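2-hydroxyisocaproyl-CoA dehydratase activator (Clostridium difficile, PDB 4EHU) activates (R)-2-hydroxyisocaproyl-CoA dehydratase in L-leucine fermentation, its reduced [4Fe-4S] homodimer passing one electron to the dehydratase as ATP is hydrolysed. Local coordinates at residues V206-V211 with N231-V236; I189-A194 with M226-N231; N118-D123 with V201-V206; K58-T63 with D72-I77. All coordinates share one frame; numbering follows the deposited sequence.

Contact 1: V206-V211 with N231-V236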
loop_
_atom_site.group_PDB
_atom_site.type_symbol
_atom_site.label_atom_id
_atom_site.label_comp_id
_atom_site.label_asym_id
_atom_site.label_seq_id
_atom_site.Cartn_x
_atom_site.Cartn_y
_atom_site.Cartn_z
ATOM N N VAL A 206 -20.358 6.858 14.195
ATOM C CA VAL A 206 -19.843 6.518 15.521
ATOM C C VAL A 206 -20.990 6.377 16.521
ATOM O O VAL A 206 -21.935 7.168 16.523
ATOM C CB VAL A 206 -18.800 7.550 16.012
ATOM C CG1 VAL A 206 -19.461 8.870 16.309
ATOM C CG2 VAL A 206 -18.060 7.015 17.236
ATOM N N GLN A 207 -20.935 5.340 17.352
ATOM C CA GLN A 207 -21.903 5.212 18.434
ATOM C C GLN A 207 -21.200 4.730 19.688
ATOM O O GLN A 207 -20.496 3.732 19.658
ATOM C CB GLN A 207 -23.031 4.250 18.057
ATOM C CG GLN A 207 -24.245 4.382 18.953
ATOM C CD GLN A 207 -25.422 3.579 18.456
ATOM O OE1 GLN A 207 -25.318 2.852 17.470
ATOM N NE2 GLN A 207 -26.554 3.706 19.136
ATOM N N ARG A 208 -21.383 5.444 20.793
ATOM C CA ARG A 208 -20.772 5.046 22.061
ATOM C C ARG A 208 -21.469 3.809 22.644
ATOM O O ARG A 208 -22.660 3.613 22.434
ATOM C CB ARG A 208 -20.845 6.196 23.060
ATOM C CG ARG A 208 -20.223 7.465 22.544
ATOM C CD ARG A 208 -20.257 8.565 23.592
ATOM N NE ARG A 208 -19.264 8.341 24.638
ATOM C CZ ARG A 208 -19.075 9.153 25.673
ATOM N NH1 ARG A 208 -19.820 10.240 25.805
ATOM N NH2 ARG A 208 -18.145 8.877 26.578
ATOM N N ASN A 209 -20.737 2.984 23.389
ATOM C CA ASN A 209 -19.328 3.203 23.675
ATOM C C ASN A 209 -18.485 2.717 22.514
ATOM O O ASN A 209 -18.823 1.716 21.874
ATOM C CB ASN A 209 -18.906 2.428 24.918
ATOM C CG ASN A 209 -19.440 3.045 26.203
ATOM O OD1 ASN A 209 -19.478 4.264 26.339
ATOM N ND2 ASN A 209 -19.839 2.204 27.145
ATOM N N VAL A 210 -17.394 3.434 22.250
ATOM C CA VAL A 210 -16.458 3.082 21.190
ATOM C C VAL A 210 -15.284 2.398 21.848
ATOM O O VAL A 210 -14.678 2.948 22.779
ATOM C CB VAL A 210 -15.971 4.333 20.435
ATOM C CG1 VAL A 210 -14.988 3.954 19.342
ATOM C CG2 VAL A 210 -17.159 5.098 19.874
ATOM N N VAL A 211 -14.968 1.196 21.387
ATOM C CA VAL A 211 -13.889 0.429 21.970
ATOM C C VAL A 211 -12.866 0.086 20.911
ATOM O O VAL A 211 -13.226 -0.355 19.826
ATOM C CB VAL A 211 -14.418 -0.885 22.584
ATOM C CG1 VAL A 211 -13.252 -1.762 23.076
ATOM C CG2 VAL A 211 -15.423 -0.568 23.727
ATOM N N ASN A 231 -13.529 12.483 17.274
ATOM C CA ASN A 231 -14.143 13.423 18.216
ATOM C C ASN A 231 -15.023 12.701 19.242
ATOM O O ASN A 231 -16.099 13.176 19.599
ATOM C CB ASN A 231 -14.983 14.458 17.451
ATOM C CG ASN A 231 -15.389 15.651 18.319
ATOM O OD1 ASN A 231 -14.681 16.027 19.259
ATOM N ND2 ASN A 231 -16.533 16.249 18.003
ATOM N N THR A 232 -14.560 11.546 19.710
ATOM C CA THR A 232 -15.309 10.721 20.660
ATOM C C THR A 232 -14.315 10.045 21.589
ATOM O O THR A 232 -13.215 9.685 21.144
ATOM C CB THR A 232 -16.108 9.630 19.904
ATOM O OG1 THR A 232 -16.900 10.248 18.882
ATOM C CG2 THR A 232 -16.994 8.850 20.833
ATOM N N GLU A 233 -14.690 9.875 22.857
ATOM C CA GLU A 233 -13.880 9.090 23.793
ATOM C C GLU A 233 -13.802 7.652 23.303
ATOM O O GLU A 233 -14.778 7.118 22.778
ATOM C CB GLU A 233 -14.480 9.095 25.201
ATOM C CG GLU A 233 -14.449 10.457 25.874
ATOM C CD GLU A 233 -14.433 10.357 27.388
ATOM O OE1 GLU A 233 -14.679 9.253 27.916
ATOM O OE2 GLU A 233 -14.164 11.380 28.049
ATOM N N ILE A 234 -12.633 7.044 23.463
ATOM C CA ILE A 234 -12.443 5.642 23.121
ATOM C C ILE A 234 -11.994 4.867 24.338
ATOM O O ILE A 234 -11.087 5.298 25.071
ATOM C CB ILE A 234 -11.388 5.492 22.015
ATOM C CG1 ILE A 234 -11.891 6.169 20.753
ATOM C CG2 ILE A 234 -11.109 3.996 21.743
ATOM C CD1 ILE A 234 -10.914 6.071 19.578
ATOM N N ILE A 235 -12.636 3.731 24.574
ATOM C CA ILE A 235 -12.283 2.865 25.678
ATOM C C ILE A 235 -11.376 1.779 25.137
ATOM O O ILE A 235 -11.628 1.237 24.059
ATOM C CB ILE A 235 -13.533 2.224 26.304
ATOM C CG1 ILE A 235 -14.449 3.311 26.873
ATOM C CG2 ILE A 235 -13.134 1.221 27.392
ATOM C CD1 ILE A 235 -15.826 2.789 27.292
ATOM N N VAL A 236 -10.306 1.480 25.857
ATOM C CA VAL A 236 -9.415 0.399 25.487
ATOM C C VAL A 236 -9.381 -0.602 26.659
ATOM O O VAL A 236 -9.122 -0.221 27.798
ATOM C CB VAL A 236 -7.983 0.902 25.189
ATOM C CG1 VAL A 236 -7.090 -0.252 24.728
ATOM C CG2 VAL A 236 -7.997 1.996 24.111
HETATM O O HOH W 1 -17.030 5.857 23.682
#
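Val210 and Ile235 supply the one direct backbone hydrogen bond between these segments: Ile235 N donates to Val210 O at 2.8 Å, almost linear at 176°. One residue further along, Val211 pairs with Ile235 as a parallel bridge, and Val211 CA approaches Ile235 O at 3.2 Å in a CA-H...O contact. Before the strands close up, a water takes the place of a direct bond. It accepts from Val210 N and donates to Glu233 O, and so links the two backbone groups where they do not bond directly.

Apolar contact comes from methyl groups. Thr232 CG2 lies 3.9 Å from Val210 CG2, the two side chains crossing at about a right angle, and it also passes alongside Arg208 CG. A chi1 of -53° sets Thr232 OG1 beside the backbone N, where it bonds back to Ile230 O, and leaves the methyl CG2 anti to that N, facing Val210 and Arg208. Ile235 CD1 touches the Asn209 side chain at a slant, 3.8 Å from its CG; the ND2 of that amide is held by Pro92 O.

Charge adds little: Arg208 NH2 and Glu233 OE1 form a long salt bridge of 3.7 Å between two exposed side chains, their planes 57° apart.

The contact closes a beta-alpha-beta unit of the actin-like fold. Strand 210-213 runs between strand 96-100 and edge strand 234-235, while helix 220-230 packs on Val210 through Ile230 and on Ile234 through Met226 and Ala227.

Contact 2: I189-A194 with M226-N231; sequences IHTSVA and MAREIN
Ala194 is where the two helices come closest, its CA 5.0 Å from that of Met226. The Ala194 methyl points at the other helix and meets Met226 N at 3.7 Å and Glu229 CG at 3.9 Å, settling between residues one turn apart. Met226 folds back on itself, bent at chi2 and chi3, and this curl lays its sulfur beside the Ala194 backbone, with SD 3.5 Å from Ala194 O. Small and flexible side chains thus do the close packing, and Val197 of the longer helix continues it against Met226.

Segments 189-194 and 226-230 of helices 182-204 and 220-230 cross at -51°, with axes 9.6 Å apart at closest approach. Both helices belong to the same actin-like domain: the first leads into strand 210-213, and the second is the connecting helix of the beta-alpha-beta unit that follows.

Away from Ala194 the contact turns polar and hydrated. Arg228 extends from its helix with CG anti to the backbone N, then bends at chi3; its side chain crosses that of Thr191 at about a right angle and brings the edge of the guanidinium to the hydroxyl. NH2 donates to Thr191 OG1 at 2.8 Å, a bent bond (138°) tilted 28° from the guanidinium plane; OG1 also bonds to Glu157 OE1 and Ala187 O. The guanidinium is steadied by its neighbour: NE and NH2 of Arg228 both grip Glu229 OE2, the shorter bond, from NH2, being 2.9 Å. Lys195 takes the other carboxylate oxygen, OE1. On this looser side a water bridges the pair, donating to Thr191 OG1 and accepting from Arg228 NH1 at 3.0 Å.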
loop_
_atom_site.group_PDB
_atom_site.type_symbol
_atom_site.label_atom_id
_atom_site.label_comp_id
_atom_site.label_asym_id
_atom_site.label_seq_id
_atom_site.Cartn_x
_atom_site.Cartn_y
_atom_site.Cartn_z
ATOM N N ILE A 189 2.953 9.980 11.841
ATOM C CA ILE A 189 2.692 8.583 11.484
ATOM C C ILE A 189 1.374 8.102 12.122
ATOM O O ILE A 189 0.565 7.447 11.479
ATOM C CB ILE A 189 3.882 7.718 11.949
ATOM C CG1 ILE A 189 5.058 7.874 10.962
ATOM C CG2 ILE A 189 3.468 6.254 12.117
ATOM C CD1 ILE A 189 6.393 7.398 11.572
ATOM N N HIS A 190 1.139 8.471 13.381
ATOM C CA HIS A 190 -0.080 8.095 14.057
ATOM C C HIS A 190 -1.285 8.760 13.432
ATOM O O HIS A 190 -2.338 8.145 13.268
ATOM C CB HIS A 190 0.015 8.443 15.542
ATOM C CG HIS A 190 0.984 7.595 16.284
ATOM N ND1 HIS A 190 1.496 7.958 17.512
ATOM C CD2 HIS A 190 1.491 6.374 16.005
ATOM C CE1 HIS A 190 2.322 7.013 17.929
ATOM N NE2 HIS A 190 2.336 6.044 17.033
ATOM N N THR A 191 -1.135 10.015 13.061
ATOM C CA THR A 191 -2.237 10.722 12.463
ATOM C C THR A 191 -2.587 10.080 11.110
ATOM O O THR A 191 -3.749 9.940 10.796
ATOM C CB THR A 191 -1.893 12.203 12.305
ATOM O OG1 THR A 191 -1.888 12.782 13.612
ATOM C CG2 THR A 191 -2.936 12.912 11.410
ATOM N N SER A 192 -1.588 9.651 10.351
ATOM C CA SER A 192 -1.864 8.927 9.096
ATOM C C SER A 192 -2.777 7.722 9.317
ATOM O O SER A 192 -3.773 7.546 8.614
ATOM C CB SER A 192 -0.558 8.462 8.465
ATOM O OG SER A 192 0.156 9.573 7.962
ATOM N N VAL A 193 -2.452 6.897 10.305
ATOM C CA VAL A 193 -3.229 5.682 10.544
ATOM C C VAL A 193 -4.624 6.093 10.990
ATOM O O VAL A 193 -5.628 5.577 10.494
ATOM C CB VAL A 193 -2.564 4.824 11.616
ATOM C CG1 VAL A 193 -3.525 3.697 12.105
ATOM C CG2 VAL A 193 -1.252 4.267 11.068
ATOM N N ALA A 194 -4.679 7.058 11.909
ATOM C CA ALA A 194 -5.941 7.450 12.504
ATOM C C ALA A 194 -6.877 8.065 11.480
ATOM O O ALA A 194 -8.081 7.838 11.537
ATOM C CB ALA A 194 -5.697 8.428 13.701
ATOM N N MET A 226 -6.856 8.560 17.253
ATOM C CA MET A 226 -8.196 8.139 16.863
ATOM C C MET A 226 -9.280 8.895 17.591
ATOM O O MET A 226 -10.243 9.326 16.969
ATOM C CB MET A 226 -8.394 6.637 17.115
ATOM C CG MET A 226 -7.741 5.828 16.036
ATOM S SD MET A 226 -8.615 5.894 14.424
ATOM C CE MET A 226 -10.227 5.272 14.809
ATOM N N ALA A 227 -9.146 9.054 18.906
ATOM C CA ALA A 227 -10.186 9.719 19.673
ATOM C C ALA A 227 -10.312 11.157 19.174
ATOM O O ALA A 227 -11.404 11.709 19.110
ATOM C CB ALA A 227 -9.863 9.684 21.157
ATOM N N ARG A 228 -9.172 11.750 18.817
ATOM C CA ARG A 228 -9.167 13.096 18.254
ATOM C C ARG A 228 -9.921 13.120 16.914
ATOM O O ARG A 228 -10.811 13.958 16.705
ATOM C CB ARG A 228 -7.724 13.578 18.065
ATOM C CG ARG A 228 -7.600 14.992 17.479
ATOM C CD ARG A 228 -6.161 15.292 17.068
ATOM N NE ARG A 228 -5.808 14.494 15.888
ATOM C CZ ARG A 228 -4.680 13.805 15.733
ATOM N NH1 ARG A 228 -3.755 13.805 16.684
ATOM N NH2 ARG A 228 -4.482 13.085 14.619
ATOM N N GLU A 229 -9.578 12.185 16.028
ATOM C CA GLU A 229 -10.121 12.215 14.684
ATOM C C GLU A 229 -11.612 11.921 14.674
ATOM O O GLU A 229 -12.341 12.499 13.859
ATOM C CB GLU A 229 -9.377 11.246 13.763
ATOM C CG GLU A 229 -7.945 11.644 13.481
ATOM C CD GLU A 229 -7.817 12.980 12.754
ATOM O OE1 GLU A 229 -8.703 13.310 11.918
ATOM O OE2 GLU A 229 -6.816 13.691 13.008
ATOM N N ILE A 230 -12.080 11.032 15.551
ATOM C CA ILE A 230 -13.518 10.752 15.586
ATOM C C ILE A 230 -14.259 11.617 16.574
ATOM O O ILE A 230 -15.483 11.518 16.698
ATOM C CB ILE A 230 -13.830 9.252 15.837
ATOM C CG1 ILE A 230 -13.506 8.865 17.283
ATOM C CG2 ILE A 230 -13.073 8.405 14.827
ATOM C CD1 ILE A 230 -13.924 7.376 17.610
ATOM N N ASN A 231 -13.529 12.483 17.274
ATOM C CA ASN A 231 -14.143 13.423 18.216
ATOM C C ASN A 231 -15.023 12.701 19.242
ATOM O O ASN A 231 -16.099 13.176 19.599
ATOM C CB ASN A 231 -14.983 14.458 17.451
ATOM C CG ASN A 231 -15.389 15.651 18.319
ATOM O OD1 ASN A 231 -14.681 16.027 19.259
ATOM N ND2 ASN A 231 -16.533 16.249 18.003
HETATM O O HOH W 2 -1.150 12.286 16.428
#

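Contact 3: N118-D123 with V201-V206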
loop_
_atom_site.group_PDB
_atom_site.type_symbol
_atom_site.label_atom_id
_atom_site.label_comp_id
_atom_site.label_asym_id
_atom_site.label_seq_id
_atom_site.Cartn_x
_atom_site.Cartn_y
_atom_site.Cartn_z
ATOM N N ASN A 118 -23.637 -3.557 11.287
ATOM C CA ASN A 118 -22.951 -3.038 10.119
ATOM C C ASN A 118 -21.464 -3.297 10.297
ATOM O O ASN A 118 -21.011 -3.609 11.390
ATOM C CB ASN A 118 -23.265 -1.551 9.934
ATOM C CG ASN A 118 -22.999 -1.067 8.516
ATOM O OD1 ASN A 118 -22.440 -1.795 7.693
ATOM N ND2 ASN A 118 -23.375 0.177 8.233
ATOM N N PHE A 119 -20.699 -3.188 9.229
ATOM C CA PHE A 119 -19.322 -3.635 9.252
ATOM C C PHE A 119 -18.608 -3.005 8.078
ATOM O O PHE A 119 -19.135 -3.008 6.970
ATOM C CB PHE A 119 -19.274 -5.169 9.134
ATOM C CG PHE A 119 -17.890 -5.723 8.976
ATOM C CD1 PHE A 119 -17.018 -5.761 10.057
ATOM C CD2 PHE A 119 -17.456 -6.204 7.753
ATOM C CE1 PHE A 119 -15.747 -6.287 9.922
ATOM C CE2 PHE A 119 -16.187 -6.727 7.619
ATOM C CZ PHE A 119 -15.328 -6.767 8.707
ATOM N N LEU A 120 -17.417 -2.471 8.308
ATOM C CA LEU A 120 -16.572 -2.025 7.219
ATOM C C LEU A 120 -15.179 -2.485 7.512
ATOM O O LEU A 120 -14.749 -2.510 8.673
ATOM C CB LEU A 120 -16.569 -0.497 7.099
ATOM C CG LEU A 120 -17.775 0.169 6.460
ATOM C CD1 LEU A 120 -17.622 1.698 6.626
ATOM C CD2 LEU A 120 -17.862 -0.186 4.977
ATOM N N MET A 121 -14.458 -2.840 6.473
ATOM C CA MET A 121 -13.108 -3.295 6.670
ATOM C C MET A 121 -12.228 -2.783 5.566
ATOM O O MET A 121 -12.589 -2.854 4.383
ATOM C CB MET A 121 -13.063 -4.808 6.672
ATOM C CG MET A 121 -11.650 -5.336 6.648
ATOM S SD MET A 121 -11.643 -7.109 6.931
ATOM C CE MET A 121 -12.596 -7.723 5.543
ATOM N N ASN A 122 -11.077 -2.258 5.956
ATOM C CA ASN A 122 -10.039 -1.955 4.994
ATOM C C ASN A 122 -9.125 -3.168 5.013
ATOM O O ASN A 122 -8.477 -3.440 6.037
ATOM C CB ASN A 122 -9.225 -0.701 5.387
ATOM C CG ASN A 122 -9.978 0.638 5.161
ATOM O OD1 ASN A 122 -10.910 0.719 4.357
ATOM N ND2 ASN A 122 -9.525 1.708 5.853
ATOM N N ASP A 123 -9.059 -3.919 3.903
ATOM C CA ASP A 123 -8.277 -5.158 3.936
ATOM C C ASP A 123 -7.292 -5.366 2.779
ATOM O O ASP A 123 -6.577 -6.369 2.723
ATOM C CB ASP A 123 -9.208 -6.366 4.012
ATOM C CG ASP A 123 -10.145 -6.477 2.801
ATOM O OD1 ASP A 123 -10.435 -5.456 2.132
ATOM O OD2 ASP A 123 -10.614 -7.594 2.562
ATOM N N VAL A 201 -14.824 4.617 10.439
ATOM C CA VAL A 201 -15.719 4.835 11.555
ATOM C C VAL A 201 -16.791 5.863 11.226
ATOM O O VAL A 201 -17.959 5.679 11.539
ATOM C CB VAL A 201 -14.924 5.333 12.797
ATOM C CG1 VAL A 201 -15.866 5.670 13.926
ATOM C CG2 VAL A 201 -13.931 4.271 13.216
ATOM N N LYS A 202 -16.389 6.977 10.613
ATOM C CA LYS A 202 -17.338 8.024 10.264
ATOM C C LYS A 202 -18.368 7.536 9.236
ATOM O O LYS A 202 -19.540 7.900 9.287
ATOM C CB LYS A 202 -16.573 9.249 9.764
ATOM C CG LYS A 202 -15.749 9.896 10.897
ATOM C CD LYS A 202 -14.928 11.101 10.404
ATOM C CE LYS A 202 -14.141 11.735 11.548
ATOM N NZ LYS A 202 -13.315 12.913 11.155
ATOM N N ARG A 203 -17.932 6.692 8.319
ATOM C CA ARG A 203 -18.860 6.098 7.345
ATOM C C ARG A 203 -19.934 5.246 8.029
ATOM O O ARG A 203 -21.114 5.303 7.656
ATOM C CB ARG A 203 -18.072 5.303 6.297
ATOM C CG ARG A 203 -17.358 6.172 5.259
ATOM C CD ARG A 203 -16.343 5.368 4.432
ATOM N NE ARG A 203 -16.983 4.312 3.647
ATOM C CZ ARG A 203 -16.338 3.288 3.087
ATOM N NH1 ARG A 203 -17.009 2.369 2.391
ATOM N NH2 ARG A 203 -15.025 3.177 3.225
ATOM N N ILE A 204 -19.543 4.463 9.029
ATOM C CA ILE A 204 -20.486 3.602 9.740
ATOM C C ILE A 204 -21.333 4.399 10.720
ATOM O O ILE A 204 -22.421 3.967 11.112
ATOM C CB ILE A 204 -19.753 2.492 10.497
ATOM C CG1 ILE A 204 -19.425 1.348 9.543
ATOM C CG2 ILE A 204 -20.617 1.948 11.617
ATOM C CD1 ILE A 204 -18.683 0.210 10.180
ATOM N N GLY A 205 -20.827 5.561 11.127
ATOM C CA GLY A 205 -21.511 6.366 12.120
ATOM C C GLY A 205 -21.086 5.973 13.521
ATOM O O GLY A 205 -21.413 4.886 13.999
ATOM N N VAL A 206 -20.358 6.858 14.195
ATOM C CA VAL A 206 -19.843 6.518 15.521
ATOM C C VAL A 206 -20.990 6.377 16.521
ATOM O O VAL A 206 -21.935 7.168 16.523
ATOM C CB VAL A 206 -18.800 7.550 16.012
ATOM C CG1 VAL A 206 -19.461 8.870 16.309
ATOM C CG2 VAL A 206 -18.060 7.015 17.236
HETATM O O HOH W 3 -24.378 2.553 9.986
#
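Leu120 and Ile204 run alongside each other, pointing opposite ways, one reaching from the strand and the other from the last turn of the helix. Their overlap is close: Leu120 CD1 lies 3.4 Å from Ile204 CG1, nearer than two carbons normally pack. Ile204 CG1 stands anti to its own carbonyl carbon (chi1 -82°), and with the chain extended beyond it CD1 reaches the strand backbone, 3.5 Å from Leu120 N.

Arg203 meets the same leucine from another direction, at about a right angle. Its CB packs 3.6 Å from Leu120 CD1; the bend at chi3 then brings the guanidinium back over the leucine, so that CD1 sits 4.0 Å above one face, displaced toward the edge of the group. Leu120 CD2 adds a contact with Arg203 NH1 at 3.7 Å. The leucine is therefore wedged between an aliphatic side chain and the flat end of an arginine, in purely van der Waals contact with both.

At the exposed end, Asn118 and the helix terminus are joined through a water, which accepts from Asn118 ND2 and donates to Ile204 O at 2.7 Å. Asn118 OD1 turns to its own strand and accepts from Phe119 N at 2.7 Å.

Ile204 also rests on Val107 and Lys109 of strand 105-110, the neighbour of edge strand 116-122. The result is a helix end packed on the outer strands of a mixed sheet, the alpha-on-beta layering typical of an actin-fold ATPase domain.

Contact 4: K58-T63 with D72-I77; sequences KKVVVT and DADKQI
Strand 57-63 and the short strand 75-76 pair in parallel through Val61 with Lys75 and Val62 with Gln76, at the edge of one five-stranded mixed sheet of the actin-like fold. The ladder is stitched by Val62 N to Lys75 O at 3.0 Å, in the carbonyl plane, and by Ile77 N to Val62 O at 2.9 Å. Before the strand begins, Asp74 N donates to Val60 O at 2.8 Å, and Lys75 N adds only a weak second bond to the same oxygen.

The Asp74 side chain prolongs the pairing where its backbone diverges. Its OD2 accepts from Val60 N at 2.8 Å through the anti lone pair, much as a carbonyl of the neighbouring strand would. Lys59 crosses this carboxylate at about a right angle, with CD 3.8 Å from OD2. Lys59 NZ stays beyond salt-bridge distance of Asp74 OD1 and is linked to it by a water; a second water joins OD2 to Lys58 O. The nearby positive charge would probably favour the ionised carboxylate.

Apolar groups pack on the two faces. Val62 and Gln76 run alongside each other in the same direction, with Val62 CG1 3.4 Å from Gln76 CG, and the same methyl touches Ala73 CB; the Gln76 amide itself is bound by Tyr70 O. On the other face Val61 CG1 meets Ile77 CD1 at 3.7 Å; Val61 also packs on Ala248 and Ala252 of helix 243-261, and Ile77 on Tyr251.

At the far end, Thr63 has OG1 anti to its backbone N (chi1 -170°), from where the hydroxyl donates to Ile77 O at 2.7 Å.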
loop_
_atom_site.group_PDB
_atom_site.type_symbol
_atom_site.label_atom_id
_atom_site.label_comp_id
_atom_site.label_asym_id
_atom_site.label_seq_id
_atom_site.Cartn_x
_atom_site.Cartn_y
_atom_site.Cartn_z
ATOM N N LYS A 58 -11.848 -28.474 28.242
ATOM C CA LYS A 58 -13.094 -29.121 27.830
ATOM C C LYS A 58 -13.494 -28.787 26.390
ATOM O O LYS A 58 -13.920 -29.681 25.659
ATOM C CB LYS A 58 -14.228 -28.763 28.795
ATOM C CG LYS A 58 -15.582 -29.328 28.408
ATOM C CD LYS A 58 -16.049 -30.375 29.409
ATOM C CE LYS A 58 -17.374 -31.009 28.999
ATOM N NZ LYS A 58 -18.524 -30.061 29.085
ATOM N N LYS A 59 -13.372 -27.507 26.001
ATOM C CA LYS A 59 -13.607 -27.063 24.626
ATOM C C LYS A 59 -12.560 -26.032 24.207
ATOM O O LYS A 59 -12.098 -25.221 25.024
ATOM C CB LYS A 59 -14.989 -26.420 24.466
ATOM C CG LYS A 59 -16.164 -27.351 24.767
ATOM C CD LYS A 59 -16.376 -28.391 23.686
ATOM C CE LYS A 59 -17.663 -29.170 23.943
ATOM N NZ LYS A 59 -17.933 -30.233 22.929
ATOM N N VAL A 60 -12.201 -26.084 22.933
ATOM C CA VAL A 60 -11.275 -25.146 22.326
ATOM C C VAL A 60 -11.939 -24.516 21.116
ATOM O O VAL A 60 -12.499 -25.220 20.285
ATOM C CB VAL A 60 -9.995 -25.862 21.841
ATOM C CG1 VAL A 60 -9.047 -24.865 21.168
ATOM C CG2 VAL A 60 -9.309 -26.573 23.001
ATOM N N VAL A 61 -11.882 -23.192 21.016
ATOM C CA VAL A 61 -12.349 -22.507 19.808
ATOM C C VAL A 61 -11.201 -21.712 19.209
ATOM O O VAL A 61 -10.438 -21.073 19.931
ATOM C CB VAL A 61 -13.537 -21.563 20.097
ATOM C CG1 VAL A 61 -13.799 -20.626 18.905
ATOM C CG2 VAL A 61 -14.790 -22.370 20.458
ATOM N N VAL A 62 -11.083 -21.754 17.885
ATOM C CA VAL A 62 -10.063 -20.978 17.193
ATOM C C VAL A 62 -10.712 -19.960 16.268
ATOM O O VAL A 62 -11.755 -20.213 15.665
ATOM C CB VAL A 62 -9.108 -21.895 16.398
ATOM C CG1 VAL A 62 -9.856 -22.602 15.277
ATOM C CG2 VAL A 62 -7.940 -21.100 15.843
ATOM N N THR A 63 -10.078 -18.803 16.174
ATOM C CA THR A 63 -10.578 -17.711 15.353
ATOM C C THR A 63 -9.402 -17.071 14.632
ATOM O O THR A 63 -8.265 -17.493 14.804
ATOM C CB THR A 63 -11.331 -16.680 16.223
ATOM O OG1 THR A 63 -12.030 -15.735 15.396
ATOM C CG2 THR A 63 -10.384 -15.942 17.147
ATOM N N ASP A 72 -7.152 -28.654 15.485
ATOM C CA ASP A 72 -7.348 -29.226 16.818
ATOM C C ASP A 72 -8.330 -28.437 17.688
ATOM O O ASP A 72 -8.220 -28.445 18.917
ATOM C CB ASP A 72 -6.004 -29.342 17.542
ATOM C CG ASP A 72 -5.120 -30.433 16.962
ATOM O OD1 ASP A 72 -5.606 -31.573 16.796
ATOM O OD2 ASP A 72 -3.941 -30.146 16.664
ATOM N N ALA A 73 -9.292 -27.770 17.057
ATOM C CA ALA A 73 -10.305 -27.016 17.794
ATOM C C ALA A 73 -11.663 -27.689 17.652
ATOM O O ALA A 73 -11.895 -28.429 16.697
ATOM C CB ALA A 73 -10.372 -25.558 17.289
ATOM N N ASP A 74 -12.550 -27.426 18.607
ATOM C CA ASP A 74 -13.928 -27.894 18.547
ATOM C C ASP A 74 -14.787 -27.068 17.587
ATOM O O ASP A 74 -15.679 -27.605 16.926
ATOM C CB ASP A 74 -14.553 -27.892 19.935
ATOM C CG ASP A 74 -13.889 -28.883 20.872
ATOM O OD1 ASP A 74 -14.132 -30.093 20.718
ATOM O OD2 ASP A 74 -13.125 -28.464 21.764
ATOM N N LYS A 75 -14.535 -25.764 17.527
ATOM C CA LYS A 75 -15.180 -24.908 16.545
ATOM C C LYS A 75 -14.152 -23.924 16.009
ATOM O O LYS A 75 -13.189 -23.564 16.701
ATOM C CB LYS A 75 -16.343 -24.118 17.161
ATOM C CG LYS A 75 -17.509 -24.940 17.639
ATOM C CD LYS A 75 -18.318 -25.487 16.490
ATOM C CE LYS A 75 -19.405 -26.427 16.999
ATOM N NZ LYS A 75 -20.237 -26.985 15.900
ATOM N N GLN A 76 -14.350 -23.508 14.769
ATOM C CA GLN A 76 -13.626 -22.379 14.213
ATOM C C GLN A 76 -14.657 -21.294 13.979
ATOM O O GLN A 76 -15.620 -21.513 13.257
ATOM C CB GLN A 76 -12.968 -22.780 12.895
ATOM C CG GLN A 76 -12.005 -23.931 13.044
ATOM C CD GLN A 76 -12.030 -24.862 11.852
ATOM O OE1 GLN A 76 -13.091 -25.162 11.299
ATOM N NE2 GLN A 76 -10.858 -25.315 11.437
ATOM N N ILE A 77 -14.454 -20.113 14.555
ATOM C CA ILE A 77 -15.505 -19.090 14.535
ATOM C C ILE A 77 -14.956 -17.773 14.051
ATOM O O ILE A 77 -13.825 -17.435 14.345
ATOM C CB ILE A 77 -16.141 -18.898 15.939
ATOM C CG1 ILE A 77 -16.840 -20.192 16.386
ATOM C CG2 ILE A 77 -17.155 -17.773 15.935
ATOM C CD1 ILE A 77 -17.312 -20.136 17.835
HETATM O O HOH W 4 -11.750 -30.152 23.246
HETATM O O HOH W 5 -15.398 -31.749 22.893
#

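In the fold
Contacts 1, 2 and 3 form one cluster, with centres 13 to 15 Å apart. Contacts 1 and 2 share Asn231 and touch where Ile234 CD1 packs 3.6 Å from Met226 CB; contacts 2 and 3 both use helix 182-204 and meet through Ile230 and Val201. Contact 4 stands apart, its centre 28 to 35 Å from the others, in the other mixed sheet. Both sheets have the same strand order, as expected of the duplicated actin fold, and contacts 1 and 4 occupy equivalent edges. The bound nucleotide analogue lies about 8 Å from the side chain of Thr63, 10 Å from that of Phe119 and 13 Å from those of Val211 and Met226.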